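Local coordinates for protein nucleoporin NUP170 (Chaetomium thermophilum, PDB 5HAX) that probably serves as a scaffold nucleoporin of the inner ring of the nuclear pore complex, through a beta-propeller followed by a helical domain, at residues D25-C30 / S305-M310; T113-A118 / A138-I143; P298-E303 / R385-Y390. All blocks are in the same frame, centred on the assembly; numbering follows the deposited sequence.

All three contacts belong to the beta-propeller region. Contacts 1 and 3 are neighbours, their centres about 9 Å apart: contact 1 uses the start of strand 307-313 and contact 3 the end of strand 293-298 with the loop after it, neighbouring strands of one sheet joined where H308 O meets I299 N, a probable hydrogen bond. Contact 2 lies in another blade, its centre about 36 Å from that of contact 1. Contact 3 is the buried one, a charged cluster tying two adjacent blades together by side chains. Contact 1 is partly buried, with an acidic side chain holding backbone amides beside a small apolar patch. Contact 2, also partly buried, is mostly backbone pairing within a single blade.

Contact 1 (D25-C30 / S305-M310); sequences DLDSYC and SKLHLM. With EDO (1,2-ethanediol), chain G.
D27 spends both of its carboxylate oxygens on the backbone amides that lead into strand 307-313. OD1 accepts a hydrogen bond from K306 N at 2.8 Å, almost straight and on its syn lone pair, while L307 N donates to OD2 at 3.2 Å, also on the syn side but 20° out of the carboxylate plane. A weak bond from S305 N adds to the load on OD1. With CG beside its own backbone N (chi1 -69°), the carboxylate is brought up to these amides, and two grips fix its rotation. Water 1 donates to D27 OD1 and to D25 OD1 and accepts from S305 N, closing the polar side.

The apolar part centres on one methyl. L307 CD1 lies 3.8 Å from C30 CB and 4.0 Å from L26 CD2, the two leucine side chains crossing at about a right angle; F320 of strand 318-324 also touches L307. An ethanediol, probably from crystallisation, donates to the carbonyl oxygens of D27 and C30 and rests near L307 CD2.

The short helix 26-29 is thereby pinned to a four-stranded propeller blade extended at its outer edge by strand 33-35, from the N-terminal part of the chain.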
ATOM      1  N   ASP A  25      -7.269  10.697 -10.020  1.00 41.33           N
ATOM      2  CA  ASP A  25      -7.198  10.787  -8.571  1.00 42.16           C
ATOM      3  C   ASP A  25      -8.540  10.412  -7.949  1.00 39.64           C
ATOM      4  O   ASP A  25      -9.586  10.425  -8.604  1.00 40.03           O
ATOM      5  CB  ASP A  25      -6.798  12.196  -8.137  1.00 38.39           C
ATOM      6  CG  ASP A  25      -7.736  13.263  -8.672  1.00 47.54           C
ATOM      7  OD1 ASP A  25      -8.661  13.665  -7.941  1.00 55.81           O
ATOM      8  OD2 ASP A  25      -7.552  13.697  -9.828  1.00 56.90           O
ATOM      9  N   LEU A  26      -8.496  10.082  -6.655  1.00 41.16           N
ATOM     10  CA  LEU A  26      -9.684   9.592  -5.960  1.00 37.69           C
ATOM     11  C   LEU A  26     -10.825  10.601  -6.014  1.00 41.94           C
ATOM     12  O   LEU A  26     -11.981  10.224  -6.239  1.00 38.26           O
ATOM     13  CB  LEU A  26      -9.339   9.263  -4.508  1.00 40.20           C
ATOM     14  CG  LEU A  26     -10.459   8.604  -3.700  1.00 39.34           C
ATOM     15  CD1 LEU A  26     -10.657   7.169  -4.160  1.00 41.94           C
ATOM     16  CD2 LEU A  26     -10.167   8.664  -2.208  1.00 44.68           C
ATOM     17  N   ASP A  27     -10.527  11.887  -5.790  1.00 43.53           N
ATOM     18  CA  ASP A  27     -11.569  12.911  -5.828  1.00 41.86           C
ATOM     19  C   ASP A  27     -12.302  12.925  -7.162  1.00 52.09           C
ATOM     20  O   ASP A  27     -13.472  13.321  -7.222  1.00 46.22           O
ATOM     21  CB  ASP A  27     -10.973  14.298  -5.568  1.00 46.23           C
ATOM     22  CG  ASP A  27     -10.492  14.479  -4.140  1.00 48.02           C
ATOM     23  OD1 ASP A  27      -9.672  15.392  -3.905  1.00 51.16           O
ATOM     24  OD2 ASP A  27     -10.928  13.720  -3.250  1.00 47.14           O
ATOM     25  N   SER A  28     -11.640  12.491  -8.237  1.00 37.96           N
ATOM     26  CA  SER A  28     -12.201  12.647  -9.575  1.00 42.44           C
ATOM     27  C   SER A  28     -13.233  11.579  -9.905  1.00 44.04           C
ATOM     28  O   SER A  28     -14.158  11.849 -10.681  1.00 43.91           O
ATOM     29  CB  SER A  28     -11.086  12.622 -10.620  1.00 44.49           C
ATOM     30  OG  SER A  28     -10.179  13.692 -10.415  1.00 65.74           O
ATOM     31  N   TYR A  29     -13.100  10.371  -9.352  1.00 41.35           N
ATOM     32  CA  TYR A  29     -14.090   9.323  -9.565  1.00 43.80           C
ATOM     33  C   TYR A  29     -14.910   9.024  -8.317  1.00 40.11           C
ATOM     34  O   TYR A  29     -15.733   8.101  -8.340  1.00 44.96           O
ATOM     35  CB  TYR A  29     -13.421   8.043 -10.099  1.00 43.20           C
ATOM     36  CG  TYR A  29     -12.474   7.304  -9.175  1.00 38.02           C
ATOM     37  CD1 TYR A  29     -11.098   7.470  -9.279  1.00 45.11           C
ATOM     38  CD2 TYR A  29     -12.952   6.396  -8.239  1.00 41.34           C
ATOM     39  CE1 TYR A  29     -10.229   6.776  -8.454  1.00 42.29           C
ATOM     40  CE2 TYR A  29     -12.092   5.700  -7.411  1.00 42.57           C
ATOM     41  CZ  TYR A  29     -10.733   5.891  -7.524  1.00 47.35           C
ATOM     42  OH  TYR A  29      -9.879   5.195  -6.700  1.00 46.39           O
ATOM     43  N   CYS A  30     -14.723   9.792  -7.241  1.00 43.14           N
ATOM     44  CA  CYS A  30     -15.622   9.772  -6.094  1.00 44.72           C
ATOM     45  C   CYS A  30     -16.207  11.165  -5.900  1.00 41.90           C
ATOM     46  O   CYS A  30     -16.171  11.716  -4.796  1.00 45.79           O
ATOM     47  CB  CYS A  30     -14.893   9.306  -4.829  1.00 43.88           C
ATOM     48  SG  CYS A  30     -14.441   7.557  -4.824  1.00 44.42           S
ATOM     49  N   SER A 305      -6.801  15.125  -2.353  1.00 45.56           N
ATOM     50  CA  SER A 305      -6.727  16.442  -1.731  1.00 50.30           C
ATOM     51  C   SER A 305      -7.928  16.703  -0.828  1.00 41.14           C
ATOM     52  O   SER A 305      -7.767  17.100   0.332  1.00 42.58           O
ATOM     53  CB  SER A 305      -6.638  17.522  -2.810  1.00 50.14           C
ATOM     54  OG  SER A 305      -6.751  18.814  -2.245  1.00 52.15           O
ATOM     55  N   LYS A 306      -9.137  16.485  -1.343  1.00 43.26           N
ATOM     56  CA  LYS A 306     -10.360  16.836  -0.630  1.00 44.98           C
ATOM     57  C   LYS A 306     -10.817  15.735   0.324  1.00 46.49           C
ATOM     58  O   LYS A 306     -11.022  15.994   1.515  1.00 42.40           O
ATOM     59  CB  LYS A 306     -11.466  17.157  -1.640  1.00 48.80           C
ATOM     60  CG  LYS A 306     -11.189  18.402  -2.472  1.00 54.60           C
ATOM     61  CD  LYS A 306     -12.150  18.522  -3.643  1.00 80.55           C
ATOM     62  CE  LYS A 306     -11.796  19.706  -4.530  1.00 99.49           C
ATOM     63  NZ  LYS A 306     -12.581  19.719  -5.795  1.00 94.54           N
ATOM     64  N   LEU A 307     -10.981  14.509  -0.171  1.00 40.65           N
ATOM     65  CA  LEU A 307     -11.479  13.416   0.660  1.00 39.03           C
ATOM     66  C   LEU A 307     -10.429  13.041   1.698  1.00 36.96           C
ATOM     67  O   LEU A 307      -9.358  12.530   1.359  1.00 39.79           O
ATOM     68  CB  LEU A 307     -11.851  12.216  -0.206  1.00 42.91           C
ATOM     69  CG  LEU A 307     -13.047  12.427  -1.136  1.00 43.01           C
ATOM     70  CD1 LEU A 307     -13.241  11.213  -2.030  1.00 44.50           C
ATOM     71  CD2 LEU A 307     -14.318  12.716  -0.343  1.00 38.89           C
ATOM     72  N   HIS A 308     -10.748  13.286   2.969  1.00 36.58           N
ATOM     73  CA  HIS A 308      -9.840  13.049   4.083  1.00 34.25           C
ATOM     74  C   HIS A 308     -10.052  11.710   4.774  1.00 40.76           C
ATOM     75  O   HIS A 308      -9.111  11.189   5.383  1.00 38.61           O
ATOM     76  CB  HIS A 308     -10.001  14.148   5.140  1.00 40.63           C
ATOM     77  CG  HIS A 308      -9.277  15.420   4.821  1.00 39.41           C
ATOM     78  ND1 HIS A 308      -9.449  16.101   3.635  1.00 38.40           N
ATOM     79  CD2 HIS A 308      -8.396  16.149   5.548  1.00 38.62           C
ATOM     80  CE1 HIS A 308      -8.696  17.186   3.640  1.00 43.19           C
ATOM     81  NE2 HIS A 308      -8.049  17.240   4.791  1.00 42.50           N
ATOM     82  N   LEU A 309     -11.255  11.141   4.712  1.00 42.72           N
ATOM     83  CA  LEU A 309     -11.629  10.109   5.666  1.00 37.80           C
ATOM     84  C   LEU A 309     -12.720   9.223   5.084  1.00 39.54           C
ATOM     85  O   LEU A 309     -13.644   9.714   4.430  1.00 37.78           O
ATOM     86  CB  LEU A 309     -12.112  10.757   6.969  1.00 36.91           C
ATOM     87  CG  LEU A 309     -12.283   9.873   8.198  1.00 42.05           C
ATOM     88  CD1 LEU A 309     -10.932   9.374   8.681  1.00 42.43           C
ATOM     89  CD2 LEU A 309     -13.001  10.652   9.288  1.00 41.41           C
ATOM     90  N   MET A 310     -12.606   7.920   5.335  1.00 38.37           N
ATOM     91  CA  MET A 310     -13.676   6.968   5.076  1.00 38.12           C
ATOM     92  C   MET A 310     -14.272   6.515   6.402  1.00 38.96           C
ATOM     93  O   MET A 310     -13.542   6.255   7.364  1.00 36.70           O
ATOM     94  CB  MET A 310     -13.177   5.746   4.298  1.00 36.57           C
ATOM     95  CG  MET A 310     -14.306   4.870   3.764  1.00 38.88           C
ATOM     96  SD  MET A 310     -13.777   3.225   3.244  1.00 47.01           S
ATOM     97  CE  MET A 310     -13.507   2.439   4.832  1.00 45.87           C
TER
HETATM   98  C1  EDO G 905     -14.368  15.131  -4.013  1.00 59.90           C
HETATM   99  O1  EDO G 905     -14.660  14.809  -5.377  1.00 54.06           O
HETATM  100  C2  EDO G 905     -15.664  15.198  -3.214  1.00 51.17           C
HETATM  101  O2  EDO G 905     -16.395  13.978  -3.386  1.00 62.03           O
HETATM  102  O   HOH W   1      -7.221  14.953  -5.405  1.00 47.24           O

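Contact 2 (T113-A118 / A138-I143); sequences TITAVA and ATTSEI
A138 pairs with two consecutive residues of the facing strand, T115 and A116, which makes a classic beta bulge. Its carbonyl oxygen accepts from T115 N at 2.8 Å and more weakly from A116 N, while A138 N returns a nearly straight 2.9 Å bond to A116 O. The CB atoms of A116 and A138 meet at 4.1 Å on one face of the sheet. Beyond the bulge, I114 and T139 form a non-hydrogen-bonded pair with CA atoms 4.1 Å apart and diverging side chains, though I114 CG1 still brushes T139 CG2. T140 N then closes the end of the pairing on T113 O at 3.0 Å, nearly along the C=O axis but bent at the hydrogen, and the CA of T139 lies against the same oxygen. Beside this, the CG2 methyls of T115 and T140 touch at 3.7 Å.

Further out, water 2 links T115 OG1 to T139 O, and that hydroxyl also bonds V176 O. With OG1 between its backbone N and carbonyl carbon (chi1 73°), T139 accepts from S141 N and E142 N, which shapes the turn from strand 133-139 into strand 142-151. I179 of the next sheet packs on both alanines.

This is a classic bulge between the first two strands of a four-stranded antiparallel propeller blade, followed by an ST turn that leads into the third.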
ATOM      1  N   THR A 113      -3.477  -5.675  35.019  1.00 50.22           N
ATOM      2  CA  THR A 113      -4.012  -6.185  33.762  1.00 47.36           C
ATOM      3  C   THR A 113      -3.624  -5.289  32.591  1.00 48.53           C
ATOM      4  O   THR A 113      -3.773  -4.066  32.653  1.00 42.66           O
ATOM      5  CB  THR A 113      -5.537  -6.289  33.852  1.00 52.34           C
ATOM      6  OG1 THR A 113      -5.899  -7.053  35.008  1.00 49.36           O
ATOM      7  CG2 THR A 113      -6.115  -6.946  32.602  1.00 49.39           C
ATOM      8  N   ILE A 114      -3.140  -5.907  31.517  1.00 44.79           N
ATOM      9  CA  ILE A 114      -2.826  -5.186  30.288  1.00 37.97           C
ATOM     10  C   ILE A 114      -4.120  -4.916  29.532  1.00 36.78           C
ATOM     11  O   ILE A 114      -4.925  -5.828  29.312  1.00 36.82           O
ATOM     12  CB  ILE A 114      -1.836  -5.988  29.425  1.00 46.21           C
ATOM     13  CG1 ILE A 114      -0.472  -6.059  30.115  1.00 50.49           C
ATOM     14  CG2 ILE A 114      -1.685  -5.356  28.039  1.00 39.33           C
ATOM     15  CD1 ILE A 114       0.471  -7.073  29.501  1.00 48.34           C
ATOM     16  N   THR A 115      -4.311  -3.662  29.115  1.00 39.61           N
ATOM     17  CA  THR A 115      -5.511  -3.250  28.399  1.00 41.96           C
ATOM     18  C   THR A 115      -5.248  -2.813  26.964  1.00 38.39           C
ATOM     19  O   THR A 115      -6.199  -2.724  26.182  1.00 41.41           O
ATOM     20  CB  THR A 115      -6.206  -2.100  29.147  1.00 39.34           C
ATOM     21  OG1 THR A 115      -5.282  -1.026  29.352  1.00 38.28           O
ATOM     22  CG2 THR A 115      -6.733  -2.582  30.497  1.00 42.75           C
ATOM     23  N   ALA A 116      -3.998  -2.543  26.598  1.00 38.37           N
ATOM     24  CA  ALA A 116      -3.669  -2.157  25.234  1.00 41.94           C
ATOM     25  C   ALA A 116      -2.174  -2.336  25.014  1.00 44.73           C
ATOM     26  O   ALA A 116      -1.375  -2.181  25.942  1.00 40.25           O
ATOM     27  CB  ALA A 116      -4.079  -0.708  24.943  1.00 40.56           C
ATOM     28  N   VAL A 117      -1.814  -2.667  23.775  1.00 43.81           N
ATOM     29  CA  VAL A 117      -0.425  -2.838  23.360  1.00 47.61           C
ATOM     30  C   VAL A 117      -0.289  -2.307  21.937  1.00 45.43           C
ATOM     31  O   VAL A 117      -1.185  -2.498  21.109  1.00 42.47           O
ATOM     32  CB  VAL A 117       0.017  -4.318  23.431  1.00 43.95           C
ATOM     33  CG1 VAL A 117       1.458  -4.476  22.958  1.00 47.00           C
ATOM     34  CG2 VAL A 117      -0.146  -4.861  24.845  1.00 41.41           C
ATOM     35  N   ALA A 118       0.834  -1.649  21.649  1.00 39.48           N
ATOM     36  CA  ALA A 118       1.065  -1.104  20.319  1.00 41.08           C
ATOM     37  C   ALA A 118       2.558  -0.988  20.049  1.00 44.30           C
ATOM     38  O   ALA A 118       3.374  -0.883  20.968  1.00 41.60           O
ATOM     39  CB  ALA A 118       0.395   0.264  20.149  1.00 43.76           C
ATOM     40  N   ALA A 138       0.054  -0.695  27.930  1.00 47.49           N
ATOM     41  CA  ALA A 138      -0.849   0.008  28.833  1.00 40.76           C
ATOM     42  C   ALA A 138      -1.553  -0.992  29.740  1.00 40.60           C
ATOM     43  O   ALA A 138      -2.109  -1.987  29.263  1.00 42.80           O
ATOM     44  CB  ALA A 138      -1.879   0.820  28.047  1.00 42.52           C
ATOM     45  N   THR A 139      -1.525  -0.725  31.044  1.00 41.04           N
ATOM     46  CA  THR A 139      -2.248  -1.510  32.035  1.00 44.49           C
ATOM     47  C   THR A 139      -3.288  -0.624  32.717  1.00 42.04           C
ATOM     48  O   THR A 139      -3.429   0.561  32.406  1.00 45.25           O
ATOM     49  CB  THR A 139      -1.297  -2.111  33.078  1.00 49.31           C
ATOM     50  OG1 THR A 139      -0.822  -1.079  33.954  1.00 50.93           O
ATOM     51  CG2 THR A 139      -0.115  -2.801  32.408  1.00 47.43           C
ATOM     52  N   THR A 140      -4.018  -1.212  33.666  1.00 44.87           N
ATOM     53  CA  THR A 140      -4.991  -0.447  34.437  1.00 50.54           C
ATOM     54  C   THR A 140      -4.331   0.506  35.424  1.00 52.88           C
ATOM     55  O   THR A 140      -5.036   1.314  36.038  1.00 53.87           O
ATOM     56  CB  THR A 140      -5.932  -1.389  35.192  1.00 50.10           C
ATOM     57  OG1 THR A 140      -5.170  -2.277  36.017  1.00 47.08           O
ATOM     58  CG2 THR A 140      -6.771  -2.203  34.220  1.00 49.96           C
ATOM     59  N   SER A 141      -3.008   0.439  35.578  1.00 51.33           N
ATOM     60  CA  SER A 141      -2.276   1.262  36.532  1.00 54.95           C
ATOM     61  C   SER A 141      -1.240   2.178  35.896  1.00 55.63           C
ATOM     62  O   SER A 141      -0.942   3.228  36.469  1.00 56.05           O
ATOM     63  CB  SER A 141      -1.574   0.367  37.566  1.00 60.00           C
ATOM     64  OG  SER A 141      -0.938   1.140  38.568  1.00 77.53           O
ATOM     65  N   GLU A 142      -0.690   1.826  34.735  1.00 54.60           N
ATOM     66  CA  GLU A 142       0.395   2.609  34.155  1.00 57.14           C
ATOM     67  C   GLU A 142       0.556   2.259  32.682  1.00 50.70           C
ATOM     68  O   GLU A 142       0.011   1.266  32.192  1.00 49.46           O
ATOM     69  CB  GLU A 142       1.706   2.360  34.909  1.00 62.28           C
ATOM     70  CG  GLU A 142       2.140   0.900  34.890  1.00 60.88           C
ATOM     71  CD  GLU A 142       3.292   0.614  35.833  1.00 83.86           C
ATOM     72  OE1 GLU A 142       3.579  -0.578  36.073  1.00 81.06           O
ATOM     73  OE2 GLU A 142       3.908   1.578  36.333  1.00 87.23           O
ATOM     74  N   ILE A 143       1.319   3.101  31.983  1.00 48.85           N
ATOM     75  CA  ILE A 143       1.776   2.836  30.622  1.00 55.54           C
ATOM     76  C   ILE A 143       3.288   2.667  30.664  1.00 51.01           C
ATOM     77  O   ILE A 143       3.991   3.439  31.328  1.00 56.61           O
ATOM     78  CB  ILE A 143       1.387   3.958  29.639  1.00 56.87           C
ATOM     79  CG1 ILE A 143      -0.135   4.119  29.569  1.00 58.51           C
ATOM     80  CG2 ILE A 143       1.939   3.654  28.250  1.00 64.21           C
ATOM     81  CD1 ILE A 143      -0.704   5.065  30.606  1.00 60.43           C
TER
HETATM   82  O   HOH W   2      -5.951   0.995  30.849  1.00 42.05           O

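Contact 3 (P298-E303 / R385-Y390); sequences PIPATE and RFSPGY
E303 and P388 mark the closest approach of the two backbones, their CA atoms 7.3 Å apart, so side chains bridge a loop and a tight turn that has a cis peptide before P388 and a classic beta bulge formed by G389 and Y390 opposite F386.

The main bridge is a salt bridge in which R385 offers both terminal nitrogens end-on: NH2 reaches E303 OE2 at 2.8 Å and NH1 reaches E303 OE1 at 3.2 Å. E303, whose CG stands anti to the backbone N (chi1 -175°), is extended, and R385 is extended as far as NE; they come from opposite directions, but the planes of carboxylate and guanidinium stand 45° apart. OE2 is therefore met from above the carboxylate plane, whereas each oxygen lies close to the plane of the guanidinium. S387 OG donates to OE1 at 2.7 Å, arriving over the opposite face of the carboxylate from NH1, so that one oxygen is gripped from two sides.

R385 lies next to the end of strand 380-386, and the E303 loop follows strand 293-298; each strand is an edge strand of its own propeller sheet, and the contact joins these adjacent blades. Replacing E303 with an alanine would probably leave the R385 charge without its mate in a buried setting and set the S387 hydroxyl free to turn.

Both faces of the guanidinium are touched near the rim: I299 CG1 over one and G389 CA, 3.4 Å above the plane, over the other. Water 3, in its plane at the edge, accepts from NH1 and donates to P298 O at 2.8 Å. F320 packs on both I299 and R385, while F459 of helix 456-459 covers E303 and S387. At its backbone angles G389 would jam any CB against the carbonyl oxygen of P388.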
ATOM      1  N   PRO A 298      -8.270   6.862   7.672  1.00 36.24           N
ATOM      2  CA  PRO A 298      -7.776   8.100   7.057  1.00 38.96           C
ATOM      3  C   PRO A 298      -7.337   7.881   5.617  1.00 39.82           C
ATOM      4  O   PRO A 298      -6.841   6.815   5.247  1.00 38.57           O
ATOM      5  CB  PRO A 298      -6.590   8.493   7.947  1.00 39.29           C
ATOM      6  CG  PRO A 298      -6.820   7.779   9.236  1.00 40.25           C
ATOM      7  CD  PRO A 298      -7.479   6.495   8.859  1.00 38.24           C
ATOM      8  N   ILE A 299      -7.531   8.911   4.806  1.00 36.82           N
ATOM      9  CA  ILE A 299      -7.075   8.948   3.419  1.00 39.57           C
ATOM     10  C   ILE A 299      -5.970   9.996   3.333  1.00 36.87           C
ATOM     11  O   ILE A 299      -6.227  11.175   3.611  1.00 39.22           O
ATOM     12  CB  ILE A 299      -8.225   9.272   2.453  1.00 44.05           C
ATOM     13  CG1 ILE A 299      -9.322   8.206   2.576  1.00 38.37           C
ATOM     14  CG2 ILE A 299      -7.709   9.349   1.019  1.00 38.26           C
ATOM     15  CD1 ILE A 299     -10.603   8.540   1.841  1.00 40.43           C
ATOM     16  N   PRO A 300      -4.743   9.627   2.967  1.00 40.06           N
ATOM     17  CA  PRO A 300      -3.637  10.590   3.013  1.00 38.94           C
ATOM     18  C   PRO A 300      -3.716  11.614   1.890  1.00 38.43           C
ATOM     19  O   PRO A 300      -4.366  11.413   0.861  1.00 39.23           O
ATOM     20  CB  PRO A 300      -2.396   9.703   2.872  1.00 45.24           C
ATOM     21  CG  PRO A 300      -2.871   8.534   2.082  1.00 42.09           C
ATOM     22  CD  PRO A 300      -4.299   8.303   2.495  1.00 40.06           C
ATOM     23  N   ALA A 301      -3.024  12.737   2.106  1.00 42.21           N
ATOM     24  CA  ALA A 301      -3.025  13.818   1.123  1.00 43.65           C
ATOM     25  C   ALA A 301      -2.354  13.398  -0.178  1.00 46.82           C
ATOM     26  O   ALA A 301      -2.657  13.957  -1.239  1.00 41.93           O
ATOM     27  CB  ALA A 301      -2.331  15.052   1.698  1.00 45.47           C
ATOM     28  N   THR A 302      -1.443  12.426  -0.119  1.00 41.74           N
ATOM     29  CA  THR A 302      -0.825  11.913  -1.338  1.00 44.10           C
ATOM     30  C   THR A 302      -1.849  11.243  -2.243  1.00 45.98           C
ATOM     31  O   THR A 302      -1.679  11.229  -3.468  1.00 39.64           O
ATOM     32  CB  THR A 302       0.287  10.926  -0.982  1.00 46.40           C
ATOM     33  OG1 THR A 302      -0.250   9.869  -0.177  1.00 53.40           O
ATOM     34  CG2 THR A 302       1.395  11.626  -0.212  1.00 50.14           C
ATOM     35  N   GLU A 303      -2.917  10.693  -1.663  1.00 42.85           N
ATOM     36  CA  GLU A 303      -3.926   9.966  -2.421  1.00 42.03           C
ATOM     37  C   GLU A 303      -5.048  10.873  -2.911  1.00 38.21           C
ATOM     38  O   GLU A 303      -5.543  10.695  -4.030  1.00 38.70           O
ATOM     39  CB  GLU A 303      -4.504   8.834  -1.566  1.00 34.92           C
ATOM     40  CG  GLU A 303      -5.486   7.935  -2.306  1.00 39.51           C
ATOM     41  CD  GLU A 303      -5.817   6.668  -1.536  1.00 37.78           C
ATOM     42  OE1 GLU A 303      -5.487   6.593  -0.334  1.00 38.21           O
ATOM     43  OE2 GLU A 303      -6.403   5.744  -2.134  1.00 40.70           O
ATOM     44  N   ARG A 385      -9.500   0.041   5.343  1.00 38.55           N
ATOM     45  CA  ARG A 385      -9.175   0.532   4.007  1.00 42.27           C
ATOM     46  C   ARG A 385      -7.680   0.796   3.925  1.00 44.17           C
ATOM     47  O   ARG A 385      -7.103   1.415   4.826  1.00 44.20           O
ATOM     48  CB  ARG A 385      -9.947   1.810   3.658  1.00 47.62           C
ATOM     49  CG  ARG A 385      -9.707   2.300   2.229  1.00 46.84           C
ATOM     50  CD  ARG A 385     -10.238   3.713   2.010  1.00 38.40           C
ATOM     51  NE  ARG A 385     -10.080   4.152   0.624  1.00 41.45           N
ATOM     52  CZ  ARG A 385      -8.969   4.689   0.122  1.00 40.92           C
ATOM     53  NH1 ARG A 385      -7.894   4.856   0.882  1.00 39.89           N
ATOM     54  NH2 ARG A 385      -8.930   5.054  -1.153  1.00 40.80           N
ATOM     55  N   PHE A 386      -7.062   0.327   2.842  1.00 38.85           N
ATOM     56  CA  PHE A 386      -5.658   0.580   2.551  1.00 41.37           C
ATOM     57  C   PHE A 386      -5.544   1.188   1.162  1.00 34.64           C
ATOM     58  O   PHE A 386      -6.234   0.760   0.232  1.00 37.71           O
ATOM     59  CB  PHE A 386      -4.828  -0.709   2.624  1.00 40.72           C
ATOM     60  CG  PHE A 386      -4.976  -1.451   3.920  1.00 38.67           C
ATOM     61  CD1 PHE A 386      -4.239  -1.082   5.030  1.00 39.90           C
ATOM     62  CD2 PHE A 386      -5.848  -2.521   4.026  1.00 44.25           C
ATOM     63  CE1 PHE A 386      -4.371  -1.762   6.222  1.00 41.84           C
ATOM     64  CE2 PHE A 386      -5.983  -3.204   5.217  1.00 39.41           C
ATOM     65  CZ  PHE A 386      -5.244  -2.824   6.316  1.00 42.70           C
ATOM     66  N   SER A 387      -4.687   2.199   1.030  1.00 37.45           N
ATOM     67  CA  SER A 387      -4.406   2.790  -0.273  1.00 40.09           C
ATOM     68  C   SER A 387      -3.976   1.689  -1.239  1.00 37.08           C
ATOM     69  O   SER A 387      -3.237   0.784  -0.848  1.00 36.33           O
ATOM     70  CB  SER A 387      -3.315   3.860  -0.171  1.00 41.29           C
ATOM     71  OG  SER A 387      -3.702   4.917   0.688  1.00 43.01           O
ATOM     72  N   PRO A 388      -4.424   1.760  -2.504  1.00 37.04           N
ATOM     73  CA  PRO A 388      -5.229   2.808  -3.137  1.00 38.42           C
ATOM     74  C   PRO A 388      -6.740   2.588  -3.018  1.00 39.81           C
ATOM     75  O   PRO A 388      -7.492   3.133  -3.827  1.00 37.68           O
ATOM     76  CB  PRO A 388      -4.786   2.728  -4.595  1.00 41.81           C
ATOM     77  CG  PRO A 388      -4.550   1.270  -4.800  1.00 42.90           C
ATOM     78  CD  PRO A 388      -4.069   0.710  -3.473  1.00 39.95           C
ATOM     79  N   GLY A 389      -7.178   1.804  -2.033  1.00 40.27           N
ATOM     80  CA  GLY A 389      -8.599   1.595  -1.814  1.00 36.05           C
ATOM     81  C   GLY A 389      -8.994   0.167  -1.491  1.00 40.99           C
ATOM     82  O   GLY A 389     -10.186  -0.159  -1.500  1.00 44.17           O
ATOM     83  N   TYR A 390      -8.017  -0.692  -1.211  1.00 37.71           N
ATOM     84  CA  TYR A 390      -8.310  -2.064  -0.809  1.00 37.58           C
ATOM     85  C   TYR A 390      -9.184  -2.059   0.442  1.00 35.41           C
ATOM     86  O   TYR A 390      -8.806  -1.484   1.465  1.00 37.30           O
ATOM     87  CB  TYR A 390      -7.010  -2.824  -0.542  1.00 35.99           C
ATOM     88  CG  TYR A 390      -5.990  -2.782  -1.662  1.00 36.66           C
ATOM     89  CD1 TYR A 390      -6.380  -2.788  -2.998  1.00 36.79           C
ATOM     90  CD2 TYR A 390      -4.629  -2.739  -1.377  1.00 38.97           C
ATOM     91  CE1 TYR A 390      -5.438  -2.753  -4.015  1.00 36.81           C
ATOM     92  CE2 TYR A 390      -3.685  -2.705  -2.383  1.00 44.38           C
ATOM     93  CZ  TYR A 390      -4.092  -2.714  -3.699  1.00 39.59           C
ATOM     94  OH  TYR A 390      -3.142  -2.675  -4.697  1.00 41.62           O
TER
HETATM   95  O   HOH W   3      -7.494   4.481   3.780  1.00 41.11           O